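PDB 5MY5: ABC transporter periplasmic substrate-binding protein from Desulfovibrio alaskensis, which binds tungstate with high selectivity in the periplasm and probably hands it to an ABC transporter for uptake into the cell. Local coordinates for residues 105-110 / 145-150; 136-141 / 153-158; 195-200 / 210-215. The protein carries 2 engineered substitutions. All coordinates share one frame; numbering follows the deposited sequence.

Interaction 1 (105-110 / 145-150); sequences NDFVII and SGTHKM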
ATOM      1  N   ASN A 105      -3.603   4.453  -1.013  1.00 17.14           N
ATOM      2  CA  ASN A 105      -4.270   3.423  -1.793  1.00 18.43           C
ATOM      3  C   ASN A 105      -4.955   2.466  -0.774  1.00 16.74           C
ATOM      4  O   ASN A 105      -5.119   2.833   0.382  1.00 18.19           O
ATOM      5  CB  ASN A 105      -3.388   2.759  -2.852  1.00 18.80           C
ATOM      6  CG  ASN A 105      -2.094   2.164  -2.291  1.00 25.04           C
ATOM      7  OD1 ASN A 105      -1.879   2.196  -1.090  1.00 22.92           O
ATOM      8  ND2 ASN A 105      -1.195   1.672  -3.162  1.00 24.85           N
ATOM      9  N   ASP A 106      -5.568   1.450  -1.278  1.00 19.77           N
ATOM     10  CA  ASP A 106      -6.336   0.630  -0.376  1.00 18.94           C
ATOM     11  C   ASP A 106      -6.282  -0.827  -0.710  1.00 19.01           C
ATOM     12  O   ASP A 106      -5.869  -1.256  -1.741  1.00 18.74           O
ATOM     13  CB  ASP A 106      -7.785   1.121  -0.237  1.00 20.16           C
ATOM     14  CG  ASP A 106      -8.605   0.938  -1.503  1.00 22.16           C
ATOM     15  OD1 ASP A 106      -8.081   0.762  -2.633  1.00 21.56           O
ATOM     16  OD2 ASP A 106      -9.868   1.045  -1.401  1.00 21.96           O
ATOM     17  N   PHE A 107      -6.758  -1.602   0.259  1.00 18.13           N
ATOM     18  CA  PHE A 107      -6.916  -3.024   0.147  1.00 16.26           C
ATOM     19  C   PHE A 107      -8.384  -3.386   0.037  1.00 14.43           C
ATOM     20  O   PHE A 107      -9.168  -2.664   0.531  1.00 19.38           O
ATOM     21  CB  PHE A 107      -6.278  -3.736   1.387  1.00 16.70           C
ATOM     22  CG  PHE A 107      -4.768  -3.590   1.454  1.00 17.07           C
ATOM     23  CD1 PHE A 107      -3.976  -4.450   0.824  1.00 16.99           C
ATOM     24  CD2 PHE A 107      -4.225  -2.558   2.248  1.00 18.72           C
ATOM     25  CE1 PHE A 107      -2.542  -4.290   0.896  1.00 18.88           C
ATOM     26  CE2 PHE A 107      -2.839  -2.434   2.374  1.00 19.48           C
ATOM     27  CZ  PHE A 107      -2.041  -3.264   1.657  1.00 18.91           C
ATOM     28  N   VAL A 108      -8.667  -4.535  -0.520  1.00 15.94           N
ATOM     29  CA  VAL A 108     -10.067  -5.054  -0.695  1.00 16.41           C
ATOM     30  C   VAL A 108     -10.119  -6.531  -0.377  1.00 18.45           C
ATOM     31  O   VAL A 108      -9.105  -7.259  -0.494  1.00 17.02           O
ATOM     32  CB  VAL A 108     -10.601  -4.731  -2.098  1.00 17.68           C
ATOM     33  CG1 VAL A 108     -10.667  -3.185  -2.370  1.00 19.20           C
ATOM     34  CG2 VAL A 108      -9.828  -5.380  -3.109  1.00 17.86           C
ATOM     35  N   ILE A 109     -11.304  -7.015   0.022  1.00 18.36           N
ATOM     36  CA  ILE A 109     -11.512  -8.476   0.087  1.00 18.59           C
ATOM     37  C   ILE A 109     -12.299  -8.906  -1.123  1.00 17.52           C
ATOM     38  O   ILE A 109     -13.340  -8.266  -1.421  1.00 19.38           O
ATOM     39  CB  ILE A 109     -12.191  -8.846   1.417  1.00 20.43           C
ATOM     40  CG1 ILE A 109     -11.271  -8.373   2.586  1.00 22.07           C
ATOM     41  CG2 ILE A 109     -12.487 -10.319   1.410  1.00 19.72           C
ATOM     42  CD1 ILE A 109     -11.985  -8.434   3.865  1.00 24.64           C
ATOM     43  N   ILE A 110     -11.853  -9.935  -1.775  1.00 16.92           N
ATOM     44  CA  ILE A 110     -12.452 -10.465  -3.024  1.00 17.35           C
ATOM     45  C   ILE A 110     -12.884 -11.875  -2.763  1.00 20.40           C
ATOM     46  O   ILE A 110     -12.427 -12.542  -1.807  1.00 18.54           O
ATOM     47  CB  ILE A 110     -11.563 -10.329  -4.230  1.00 19.16           C
ATOM     48  CG1 ILE A 110     -10.386 -11.311  -4.172  1.00 15.40           C
ATOM     49  CG2 ILE A 110     -11.107  -8.908  -4.337  1.00 17.42           C
ATOM     50  CD1 ILE A 110      -9.427 -11.281  -5.305  1.00 15.79           C
ATOM     51  N   SER A 145       5.050 -10.557   3.997  1.00 21.01           N
ATOM     52  CA  SER A 145       5.001  -9.325   3.270  1.00 22.08           C
ATOM     53  C   SER A 145       4.233  -8.221   3.967  1.00 20.76           C
ATOM     54  O   SER A 145       3.456  -8.467   4.899  1.00 21.37           O
ATOM     55  CB  SER A 145       4.351  -9.552   1.889  1.00 20.74           C
ATOM     56  OG  SER A 145       3.005 -10.072   2.028  1.00 19.62           O
ATOM     57  N   GLY A 146       4.315  -7.001   3.451  1.00 23.20           N
ATOM     58  CA  GLY A 146       3.500  -5.930   3.908  1.00 21.00           C
ATOM     59  C   GLY A 146       2.001  -6.249   3.815  1.00 19.71           C
ATOM     60  O   GLY A 146       1.231  -5.971   4.732  1.00 22.33           O
ATOM     61  N   THR A 147       1.626  -6.843   2.701  1.00 20.67           N
ATOM     62  CA  THR A 147       0.213  -7.240   2.499  1.00 18.39           C
ATOM     63  C   THR A 147      -0.169  -8.286   3.598  1.00 20.53           C
ATOM     64  O   THR A 147      -1.287  -8.218   4.200  1.00 18.67           O
ATOM     65  CB  THR A 147       0.033  -7.814   1.071  1.00 19.20           C
ATOM     66  OG1 THR A 147       0.304  -6.756   0.129  1.00 21.68           O
ATOM     67  CG2 THR A 147      -1.375  -8.313   0.872  1.00 18.81           C
ATOM     68  N   HIS A 148       0.693  -9.282   3.816  1.00 18.80           N
ATOM     69  CA  HIS A 148       0.419 -10.306   4.813  1.00 20.09           C
ATOM     70  C   HIS A 148       0.243  -9.729   6.212  1.00 19.18           C
ATOM     71  O   HIS A 148      -0.736  -9.991   6.912  1.00 19.44           O
ATOM     72  CB  HIS A 148       1.574 -11.307   4.874  1.00 19.19           C
ATOM     73  CG  HIS A 148       1.280 -12.461   5.753  1.00 20.17           C
ATOM     74  ND1 HIS A 148       2.310 -13.186   6.332  1.00 20.88           N
ATOM     75  CD2 HIS A 148       0.120 -12.993   6.228  1.00 19.92           C
ATOM     76  CE1 HIS A 148       1.791 -14.158   7.053  1.00 19.74           C
ATOM     77  NE2 HIS A 148       0.458 -14.061   7.024  1.00 21.38           N
ATOM     78  N   LYS A 149       1.109  -8.781   6.560  1.00 19.84           N
ATOM     79  CA  LYS A 149       0.997  -8.081   7.802  1.00 20.46           C
ATOM     80  C   LYS A 149      -0.345  -7.300   7.964  1.00 20.12           C
ATOM     81  O   LYS A 149      -0.968  -7.329   9.038  1.00 22.02           O
ATOM     82  CB  LYS A 149       2.212  -7.174   7.949  1.00 22.59           C
ATOM     83  CG  LYS A 149       3.460  -7.951   8.361  1.00 30.39           C
ATOM     84  CD  LYS A 149       4.716  -7.104   8.164  1.00 35.59           C
ATOM     85  CE  LYS A 149       5.957  -7.940   8.396  1.00 39.91           C
ATOM     86  NZ  LYS A 149       7.141  -7.118   8.027  1.00 46.10           N
ATOM     87  N   MET A 150      -0.783  -6.608   6.898  1.00 18.84           N
ATOM     88  CA  MET A 150      -2.035  -5.963   6.884  1.00 18.43           C
ATOM     89  C   MET A 150      -3.197  -6.933   7.089  1.00 17.06           C
ATOM     90  O   MET A 150      -4.052  -6.717   7.967  1.00 20.16           O
ATOM     91  CB  MET A 150      -2.173  -5.235   5.559  1.00 19.92           C
ATOM     92  CG  MET A 150      -3.451  -4.516   5.242  1.00 25.35           C
ATOM     93  SD  MET A 150      -3.943  -3.366   6.532  1.00 31.07           S
ATOM     94  CE  MET A 150      -5.583  -3.265   5.958  1.00 32.51           C
TER
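The N-terminal part of helix 146-155 rests on the sheet of this periplasmic binding protein through Phe107, from the long strand 100-112, which meets Thr147 and Met150. The CA atoms of Phe107 and Thr147, the nearest pair, are 8.6 Å apart, and the segments bury 158 Å² between them; no hydrogen bond crosses, and the close contacts all run between side-chain atoms. Phe107 points its CB toward the helix, and Met150 CG lies above one face of the ring. That carbon is 3.8 Å from the centroid of the Phe107 ring and 21° off the normal, a CH-pi contact displaced toward the rim, where Phe107 CE2 is its nearest atom at 3.6 Å. The side chain of Met150 leaves the helix with CG anti to the backbone N (chi1 177°) and then bends at chi2 (53°), which keeps the thioether near the same ring: SD is 5.0 Å from the Phe107 centroid, an oblique Met-aromatic contact. Thr147, one turn earlier, comes to the rim instead, its OG1 3.8 Å from Phe107 CE1 and near the ring plane. Ser145 is the N-cap of this helix; its OG accepts a hydrogen bond from His148 N at 3.0 Å and so satisfies an amide of the first turn. Asp193 also packs on Phe107. Strand 100-112 pairs antiparallel with strands 189-193, 210-214 and 221-228, among others, and helix 146-155 packs over the sheet where Phe107 and Met191 of strand 189-193, themselves in contact, both meet Thr147.

Interaction 2 (136-141 / 153-158); sequences AVFVSR and SLWKQI
Phe138 sets its CG anti to the backbone N (chi1 -176°), while Trp155 places its own CG anti to the carbonyl carbon (chi1 -69°); with both CB atoms directed across the gap, these torsions bring the two aromatic side chains together as a T-shaped pair. The indole supplies the edge and the phenyl ring the face. The evidence is an interplanar angle of 86° and a distance of 5.2 Å between the centroids of the Phe138 ring and the six-membered ring of Trp155. Trp155 CZ2 sits above the middle of the phenyl ring, and its nearest atom there is Phe138 CG at 3.9 Å. The pyrrole side also approaches, with Trp155 NE1 4.0 Å from Phe138 CE1, but the polar partner of that nitrogen is the carboxylate of Glu151, one turn back along the helix. This hydrogen bond restrains the rotation of the indole and satisfies its buried N-H. Glu151 OE1 is hydrogen-bonded to Ser140 OG, while OE2 takes the indole N-H, and the Glu151 side chain packs on Phe138. Within the 153-158 segment, the type I turn from Trp155 to Ile158 brings Ile158 CD1 to the edge of the indole, in its plane. The pair joins the first strand and the helix of the beta-alpha-beta unit formed by strand 138-140, helix 146-155 and strand 169-171, and Leu128 of helix 124-133 touches both side chains.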
ATOM      1  N   ALA A 136     -15.717 -20.637   5.590  1.00 21.40           N
ATOM      2  CA  ALA A 136     -15.397 -20.417   4.193  1.00 19.74           C
ATOM      3  C   ALA A 136     -13.868 -20.352   4.011  1.00 17.85           C
ATOM      4  O   ALA A 136     -13.167 -19.888   4.865  1.00 20.03           O
ATOM      5  CB  ALA A 136     -16.058 -19.133   3.637  1.00 20.25           C
ATOM      6  N   VAL A 137     -13.440 -20.751   2.837  1.00 18.45           N
ATOM      7  CA  VAL A 137     -12.027 -20.723   2.468  1.00 18.48           C
ATOM      8  C   VAL A 137     -11.555 -19.306   2.419  1.00 15.20           C
ATOM      9  O   VAL A 137     -12.205 -18.453   1.805  1.00 19.37           O
ATOM     10  CB  VAL A 137     -11.719 -21.381   1.139  1.00 19.24           C
ATOM     11  CG1 VAL A 137     -10.259 -21.145   0.725  1.00 19.53           C
ATOM     12  CG2 VAL A 137     -11.971 -22.892   1.219  1.00 19.79           C
ATOM     13  N   PHE A 138     -10.459 -19.047   3.080  1.00 15.89           N
ATOM     14  CA  PHE A 138      -9.835 -17.687   3.129  1.00 15.37           C
ATOM     15  C   PHE A 138      -8.335 -17.916   2.865  1.00 17.93           C
ATOM     16  O   PHE A 138      -7.669 -18.706   3.573  1.00 17.23           O
ATOM     17  CB  PHE A 138      -9.997 -16.974   4.443  1.00 17.46           C
ATOM     18  CG  PHE A 138      -9.447 -15.570   4.409  1.00 17.19           C
ATOM     19  CD1 PHE A 138      -8.073 -15.361   4.607  1.00 16.95           C
ATOM     20  CD2 PHE A 138     -10.231 -14.447   4.053  1.00 17.22           C
ATOM     21  CE1 PHE A 138      -7.516 -14.104   4.521  1.00 18.32           C
ATOM     22  CE2 PHE A 138      -9.671 -13.195   3.959  1.00 17.73           C
ATOM     23  CZ  PHE A 138      -8.356 -13.010   4.173  1.00 17.01           C
ATOM     24  N   VAL A 139      -7.780 -17.192   1.905  1.00 15.80           N
ATOM     25  CA  VAL A 139      -6.422 -17.390   1.480  1.00 15.73           C
ATOM     26  C   VAL A 139      -5.529 -16.219   1.879  1.00 16.95           C
ATOM     27  O   VAL A 139      -5.725 -15.080   1.498  1.00 17.16           O
ATOM     28  CB  VAL A 139      -6.335 -17.603  -0.045  1.00 16.63           C
ATOM     29  CG1 VAL A 139      -4.980 -18.021  -0.402  1.00 16.33           C
ATOM     30  CG2 VAL A 139      -7.345 -18.624  -0.558  1.00 18.36           C
ATOM     31  N   SER A 140      -4.558 -16.523   2.742  1.00 16.69           N
ATOM     32  CA  SER A 140      -3.505 -15.616   3.214  1.00 17.06           C
ATOM     33  C   SER A 140      -2.233 -15.733   2.335  1.00 16.32           C
ATOM     34  O   SER A 140      -1.863 -16.895   1.985  1.00 17.08           O
ATOM     35  CB  SER A 140      -3.110 -15.991   4.700  1.00 16.74           C
ATOM     36  OG  SER A 140      -2.095 -15.233   5.231  1.00 16.68           O
ATOM     37  N   ARG A 141      -1.541 -14.635   2.177  1.00 16.50           N
ATOM     38  CA  ARG A 141      -0.187 -14.621   1.586  1.00 18.60           C
ATOM     39  C   ARG A 141       0.779 -15.546   2.389  1.00 19.14           C
ATOM     40  O   ARG A 141       1.619 -16.206   1.767  1.00 20.32           O
ATOM     41  CB  ARG A 141       0.365 -13.233   1.547  1.00 17.51           C
ATOM     42  CG  ARG A 141      -0.347 -12.240   0.615  1.00 20.48           C
ATOM     43  CD  ARG A 141       0.057 -12.468  -0.812  1.00 21.39           C
ATOM     44  NE  ARG A 141       1.484 -12.145  -0.965  1.00 19.76           N
ATOM     45  CZ  ARG A 141       2.004 -10.968  -1.162  1.00 19.38           C
ATOM     46  NH1 ARG A 141       1.294  -9.870  -1.372  1.00 21.37           N
ATOM     47  NH2 ARG A 141       3.337 -10.857  -1.218  1.00 20.78           N
ATOM     48  N   SER A 153      -3.367  -8.097  10.604  1.00 20.73           N
ATOM     49  CA  SER A 153      -3.860  -7.030  11.455  1.00 21.97           C
ATOM     50  C   SER A 153      -5.378  -6.983  11.450  1.00 25.24           C
ATOM     51  O   SER A 153      -5.959  -6.564  12.440  1.00 26.04           O
ATOM     52  CB  SER A 153      -3.272  -5.642  11.097  1.00 23.92           C
ATOM     53  OG  SER A 153      -3.902  -4.989   9.990  1.00 25.03           O
ATOM     54  N   LEU A 154      -6.019  -7.321  10.322  1.00 21.50           N
ATOM     55  CA  LEU A 154      -7.484  -7.297  10.208  1.00 21.53           C
ATOM     56  C   LEU A 154      -8.154  -8.300  11.113  1.00 22.81           C
ATOM     57  O   LEU A 154      -9.206  -8.012  11.774  1.00 23.96           O
ATOM     58  CB  LEU A 154      -7.948  -7.610   8.804  1.00 20.66           C
ATOM     59  CG  LEU A 154      -7.460  -6.668   7.680  1.00 20.71           C
ATOM     60  CD1 LEU A 154      -8.059  -6.989   6.345  1.00 22.50           C
ATOM     61  CD2 LEU A 154      -7.699  -5.211   7.999  1.00 21.42           C
ATOM     62  N   TRP A 155      -7.570  -9.488  11.209  1.00 21.39           N
ATOM     63  CA  TRP A 155      -8.126 -10.499  12.052  1.00 21.56           C
ATOM     64  C   TRP A 155      -8.069 -10.103  13.486  1.00 25.54           C
ATOM     65  O   TRP A 155      -8.886 -10.575  14.255  1.00 27.75           O
ATOM     66  CB  TRP A 155      -7.430 -11.862  11.851  1.00 20.66           C
ATOM     67  CG  TRP A 155      -7.706 -12.459  10.553  1.00 17.05           C
ATOM     68  CD1 TRP A 155      -6.860 -12.448   9.384  1.00 17.34           C
ATOM     69  CD2 TRP A 155      -8.912 -13.166  10.099  1.00 17.20           C
ATOM     70  NE1 TRP A 155      -7.490 -13.058   8.399  1.00 18.82           N
ATOM     71  CE2 TRP A 155      -8.741 -13.531   8.768  1.00 18.07           C
ATOM     72  CE3 TRP A 155     -10.114 -13.525  10.739  1.00 17.30           C
ATOM     73  CZ2 TRP A 155      -9.698 -14.264   8.047  1.00 16.69           C
ATOM     74  CZ3 TRP A 155     -11.020 -14.206  10.086  1.00 17.81           C
ATOM     75  CH2 TRP A 155     -10.886 -14.577   8.733  1.00 18.01           C
ATOM     76  N   LYS A 156      -7.066  -9.319  13.861  1.00 27.05           N
ATOM     77  CA  LYS A 156      -6.920  -8.885  15.253  1.00 36.15           C
ATOM     78  C   LYS A 156      -8.093  -8.074  15.766  1.00 35.29           C
ATOM     79  O   LYS A 156      -8.246  -7.974  16.978  1.00 35.38           O
ATOM     80  CB  LYS A 156      -5.618  -8.095  15.449  1.00 39.49           C
ATOM     81  CG  LYS A 156      -4.386  -8.957  15.420  1.00 48.79           C
ATOM     82  CD  LYS A 156      -3.987  -9.453  16.805  1.00 54.33           C
ATOM     83  CE  LYS A 156      -2.574 -10.014  16.780  1.00 60.51           C
ATOM     84  NZ  LYS A 156      -1.561  -8.928  16.920  1.00 63.30           N
ATOM     85  N   GLN A 157      -8.937  -7.548  14.884  1.00 38.96           N
ATOM     86  CA  GLN A 157     -10.110  -6.771  15.228  1.00 40.16           C
ATOM     87  C   GLN A 157     -11.452  -7.488  15.186  1.00 40.50           C
ATOM     88  O   GLN A 157     -12.471  -6.815  15.376  1.00 47.92           O
ATOM     89  CB  GLN A 157     -10.213  -5.556  14.282  1.00 48.52           C
ATOM     90  CG  GLN A 157      -8.943  -4.746  14.080  1.00 49.11           C
ATOM     91  CD  GLN A 157      -8.358  -4.179  15.382  1.00 56.20           C
ATOM     92  OE1 GLN A 157      -7.313  -4.631  15.872  1.00 53.57           O
ATOM     93  NE2 GLN A 157      -9.017  -3.158  15.926  1.00 55.60           N
ATOM     94  N   ILE A 158     -11.514  -8.798  14.907  1.00 39.19           N
ATOM     95  CA  ILE A 158     -12.800  -9.544  14.997  1.00 36.53           C
ATOM     96  C   ILE A 158     -12.922  -9.939  16.488  1.00 37.13           C
ATOM     97  O   ILE A 158     -11.950  -9.873  17.217  1.00 37.28           O
ATOM     98  CB  ILE A 158     -12.964 -10.804  14.042  1.00 38.44           C
ATOM     99  CG1 ILE A 158     -11.958 -11.928  14.342  1.00 40.15           C
ATOM    100  CG2 ILE A 158     -12.890 -10.410  12.563  1.00 40.30           C
ATOM    101  CD1 ILE A 158     -12.325 -13.295  13.761  1.00 43.24           C
TER

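Interaction 3 (195-200 / 210-215); sequences GTYIKY and LKILVE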
ATOM      1  N   GLY A 195      -4.557  -2.479  -6.558  1.00 17.62           N
ATOM      2  CA  GLY A 195      -3.761  -2.444  -7.791  1.00 17.26           C
ATOM      3  C   GLY A 195      -3.622  -3.814  -8.424  1.00 17.77           C
ATOM      4  O   GLY A 195      -3.852  -4.038  -9.597  1.00 18.53           O
ATOM      5  N   THR A 196      -3.211  -4.823  -7.612  1.00 18.16           N
ATOM      6  CA  THR A 196      -3.052  -6.162  -8.123  1.00 16.42           C
ATOM      7  C   THR A 196      -4.432  -6.717  -8.582  1.00 17.90           C
ATOM      8  O   THR A 196      -4.445  -7.388  -9.614  1.00 19.17           O
ATOM      9  CB  THR A 196      -2.430  -7.108  -7.087  1.00 18.34           C
ATOM     10  OG1 THR A 196      -1.147  -6.582  -6.638  1.00 18.56           O
ATOM     11  CG2 THR A 196      -2.186  -8.430  -7.664  1.00 17.28           C
ATOM     12  N   TYR A 197      -5.510  -6.429  -7.835  1.00 16.44           N
ATOM     13  CA  TYR A 197      -6.825  -6.794  -8.313  1.00 16.91           C
ATOM     14  C   TYR A 197      -7.134  -6.230  -9.744  1.00 18.67           C
ATOM     15  O   TYR A 197      -7.576  -6.993 -10.616  1.00 19.03           O
ATOM     16  CB  TYR A 197      -7.955  -6.460  -7.381  1.00 16.50           C
ATOM     17  CG  TYR A 197      -9.227  -7.025  -7.916  1.00 20.20           C
ATOM     18  CD1 TYR A 197      -9.433  -8.390  -7.868  1.00 20.30           C
ATOM     19  CD2 TYR A 197     -10.231  -6.193  -8.486  1.00 21.25           C
ATOM     20  CE1 TYR A 197     -10.614  -8.926  -8.409  1.00 22.29           C
ATOM     21  CE2 TYR A 197     -11.351  -6.725  -9.067  1.00 21.23           C
ATOM     22  CZ  TYR A 197     -11.534  -8.057  -9.017  1.00 20.80           C
ATOM     23  OH  TYR A 197     -12.697  -8.560  -9.487  1.00 20.76           O
ATOM     24  N   ILE A 198      -6.935  -4.934  -9.876  1.00 16.49           N
ATOM     25  CA  ILE A 198      -7.140  -4.287 -11.191  1.00 18.22           C
ATOM     26  C   ILE A 198      -6.358  -5.055 -12.297  1.00 17.88           C
ATOM     27  O   ILE A 198      -6.897  -5.349 -13.413  1.00 19.62           O
ATOM     28  CB  ILE A 198      -6.795  -2.795 -11.091  1.00 19.06           C
ATOM     29  CG1 ILE A 198      -7.810  -2.028 -10.283  1.00 18.44           C
ATOM     30  CG2 ILE A 198      -6.598  -2.236 -12.534  1.00 20.00           C
ATOM     31  CD1 ILE A 198      -7.301  -0.691  -9.859  1.00 18.80           C
ATOM     32  N   LYS A 199      -5.084  -5.394 -12.083  1.00 17.95           N
ATOM     33  CA  LYS A 199      -4.301  -6.092 -13.105  1.00 20.85           C
ATOM     34  C   LYS A 199      -4.854  -7.483 -13.342  1.00 22.19           C
ATOM     35  O   LYS A 199      -4.951  -7.951 -14.504  1.00 24.50           O
ATOM     36  CB  LYS A 199      -2.788  -6.137 -12.704  1.00 21.01           C
ATOM     37  CG  LYS A 199      -2.165  -4.727 -12.727  1.00 24.75           C
ATOM     38  CD  LYS A 199      -0.707  -4.661 -12.263  1.00 26.84           C
ATOM     39  CE  LYS A 199      -0.156  -3.226 -12.479  1.00 34.41           C
ATOM     40  NZ  LYS A 199       1.087  -2.860 -11.671  1.00 40.90           N
ATOM     41  N   TYR A 200      -5.203  -8.181 -12.270  1.00 20.50           N
ATOM     42  CA  TYR A 200      -5.780  -9.521 -12.409  1.00 20.25           C
ATOM     43  C   TYR A 200      -7.182  -9.500 -13.192  1.00 22.01           C
ATOM     44  O   TYR A 200      -7.430 -10.320 -14.071  1.00 22.52           O
ATOM     45  CB  TYR A 200      -6.022 -10.079 -10.964  1.00 20.53           C
ATOM     46  CG  TYR A 200      -6.985 -11.233 -10.861  1.00 20.64           C
ATOM     47  CD1 TYR A 200      -6.592 -12.473 -11.321  1.00 18.81           C
ATOM     48  CD2 TYR A 200      -8.273 -11.102 -10.279  1.00 20.18           C
ATOM     49  CE1 TYR A 200      -7.458 -13.559 -11.323  1.00 20.04           C
ATOM     50  CE2 TYR A 200      -9.103 -12.191 -10.191  1.00 21.20           C
ATOM     51  CZ  TYR A 200      -8.688 -13.395 -10.694  1.00 18.45           C
ATOM     52  OH  TYR A 200      -9.683 -14.368 -10.557  1.00 24.39           O
ATOM     53  N   LEU A 210     -13.530 -13.889  -9.343  1.00 21.07           N
ATOM     54  CA  LEU A 210     -13.498 -13.264  -8.046  1.00 21.08           C
ATOM     55  C   LEU A 210     -13.757 -11.788  -8.249  1.00 20.91           C
ATOM     56  O   LEU A 210     -13.183 -11.184  -9.131  1.00 21.15           O
ATOM     57  CB  LEU A 210     -12.117 -13.427  -7.404  1.00 20.00           C
ATOM     58  CG  LEU A 210     -11.622 -14.840  -7.191  1.00 21.30           C
ATOM     59  CD1 LEU A 210     -10.197 -14.780  -6.706  1.00 22.13           C
ATOM     60  CD2 LEU A 210     -12.582 -15.658  -6.276  1.00 22.84           C
ATOM     61  N   LYS A 211     -14.663 -11.297  -7.465  1.00 18.22           N
ATOM     62  CA  LYS A 211     -15.162  -9.887  -7.513  1.00 22.36           C
ATOM     63  C   LYS A 211     -14.793  -9.190  -6.218  1.00 20.48           C
ATOM     64  O   LYS A 211     -14.597  -9.855  -5.153  1.00 19.25           O
ATOM     65  CB  LYS A 211     -16.694  -9.937  -7.721  1.00 24.25           C
ATOM     66  CG  LYS A 211     -17.111 -10.809  -8.881  1.00 27.17           C
ATOM     67  CD  LYS A 211     -16.618 -10.296 -10.217  1.00 28.96           C
ATOM     68  CE  LYS A 211     -17.204 -11.116 -11.379  1.00 37.15           C
ATOM     69  NZ  LYS A 211     -16.605 -10.813 -12.728  1.00 37.07           N
ATOM     70  N   ILE A 212     -14.733  -7.868  -6.196  1.00 20.31           N
ATOM     71  CA  ILE A 212     -14.560  -7.129  -5.002  1.00 20.30           C
ATOM     72  C   ILE A 212     -15.838  -7.192  -4.189  1.00 19.78           C
ATOM     73  O   ILE A 212     -16.918  -6.822  -4.714  1.00 23.44           O
ATOM     74  CB  ILE A 212     -14.155  -5.637  -5.194  1.00 20.50           C
ATOM     75  CG1 ILE A 212     -12.781  -5.562  -5.920  1.00 22.45           C
ATOM     76  CG2 ILE A 212     -14.228  -4.892  -3.883  1.00 21.83           C
ATOM     77  CD1 ILE A 212     -12.475  -4.127  -6.330  1.00 23.20           C
ATOM     78  N   LEU A 213     -15.747  -7.711  -2.989  1.00 20.24           N
ATOM     79  CA  LEU A 213     -16.894  -7.886  -2.103  1.00 19.85           C
ATOM     80  C   LEU A 213     -16.876  -7.050  -0.876  1.00 23.60           C
ATOM     81  O   LEU A 213     -17.920  -6.733  -0.338  1.00 28.44           O
ATOM     82  CB  LEU A 213     -17.049  -9.378  -1.804  1.00 19.75           C
ATOM     83  CG  LEU A 213     -17.297 -10.362  -2.900  1.00 20.24           C
ATOM     84  CD1 LEU A 213     -17.244 -11.836  -2.523  1.00 23.19           C
ATOM     85  CD2 LEU A 213     -18.687 -10.012  -3.530  1.00 22.57           C
ATOM     86  N   VAL A 214     -15.703  -6.618  -0.382  1.00 19.95           N
ATOM     87  CA  VAL A 214     -15.653  -5.758   0.751  1.00 20.00           C
ATOM     88  C   VAL A 214     -14.611  -4.664   0.436  1.00 22.91           C
ATOM     89  O   VAL A 214     -13.514  -5.033   0.088  1.00 21.75           O
ATOM     90  CB  VAL A 214     -15.184  -6.549   2.012  1.00 21.67           C
ATOM     91  CG1 VAL A 214     -15.087  -5.677   3.218  1.00 20.19           C
ATOM     92  CG2 VAL A 214     -16.074  -7.786   2.239  1.00 22.46           C
ATOM     93  N   GLU A 215     -14.984  -3.385   0.584  1.00 24.42           N
ATOM     94  CA  GLU A 215     -14.113  -2.233   0.233  1.00 22.77           C
ATOM     95  C   GLU A 215     -14.627  -1.010   0.926  1.00 27.65           C
ATOM     96  O   GLU A 215     -15.819  -0.975   1.318  1.00 25.25           O
ATOM     97  CB  GLU A 215     -14.035  -2.053  -1.317  1.00 25.76           C
ATOM     98  CG  GLU A 215     -15.347  -1.522  -1.957  1.00 28.11           C
ATOM     99  CD  GLU A 215     -15.254  -1.309  -3.455  1.00 31.91           C
ATOM    100  OE1 GLU A 215     -14.184  -0.957  -3.984  1.00 31.53           O
ATOM    101  OE2 GLU A 215     -16.268  -1.514  -4.161  1.00 33.32           O
TER
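Residues 195-200 of helix 194-203 and strand 210-214 run roughly antiparallel, their axes 10.3 Å apart at closest approach and 148° between directions, with Tyr197 and Ile212 the nearest CA pair. Tyr197 reaches across with CG anti to its backbone N (chi1 -174°), and its hydroxyl donates a hydrogen bond to the carbonyl of Leu210, OH to O 2.7 Å. The hydroxyl lies 15° from the carbonyl plane, while the acceptor lies at the edge of the ring, in its plane. One face of that ring is taken by Ile212: CG1 is 4.0 Å from the Tyr197 centroid, a CH-pi contact, and CD1 comes within 3.7 Å of Tyr197 CD2. One turn on, Tyr200 crosses the side chain of Leu210 at about a right angle, its OH 3.9 Å from Leu210 CD1. Ile110 of strand 100-112 packs against both Tyr197 and Leu210. Farther along the strand, Leu213 and Val214 both face Ile109, which makes a classic beta bulge. The arrangement is that of a helix laid on one face of a beta-sheet, in keeping with the alpha/beta architecture of periplasmic binding proteins.

Of the segments concerned, 105-110 on strand 100-112 comes first and opens interaction 1, which closes at 145-150 over a span of 34 residues. Interaction 2 begins inside that span at 136-141 and closes beyond it at 153-158, so the two cross, and they share helix 146-155. They touch directly, with Thr147 CB 3.4 Å from Arg141 NH1. Interaction 3 follows in series and closes the short connection between helix 194-203 and strand 210-214. It meets interaction 1 through neighbouring strands, where Ile109 O lies 2.9 Å from Leu213 N, a probable backbone hydrogen bond. Interactions 2 and 3 do not touch. Together they tie helices 146-155 and 194-203 to one mixed sheet.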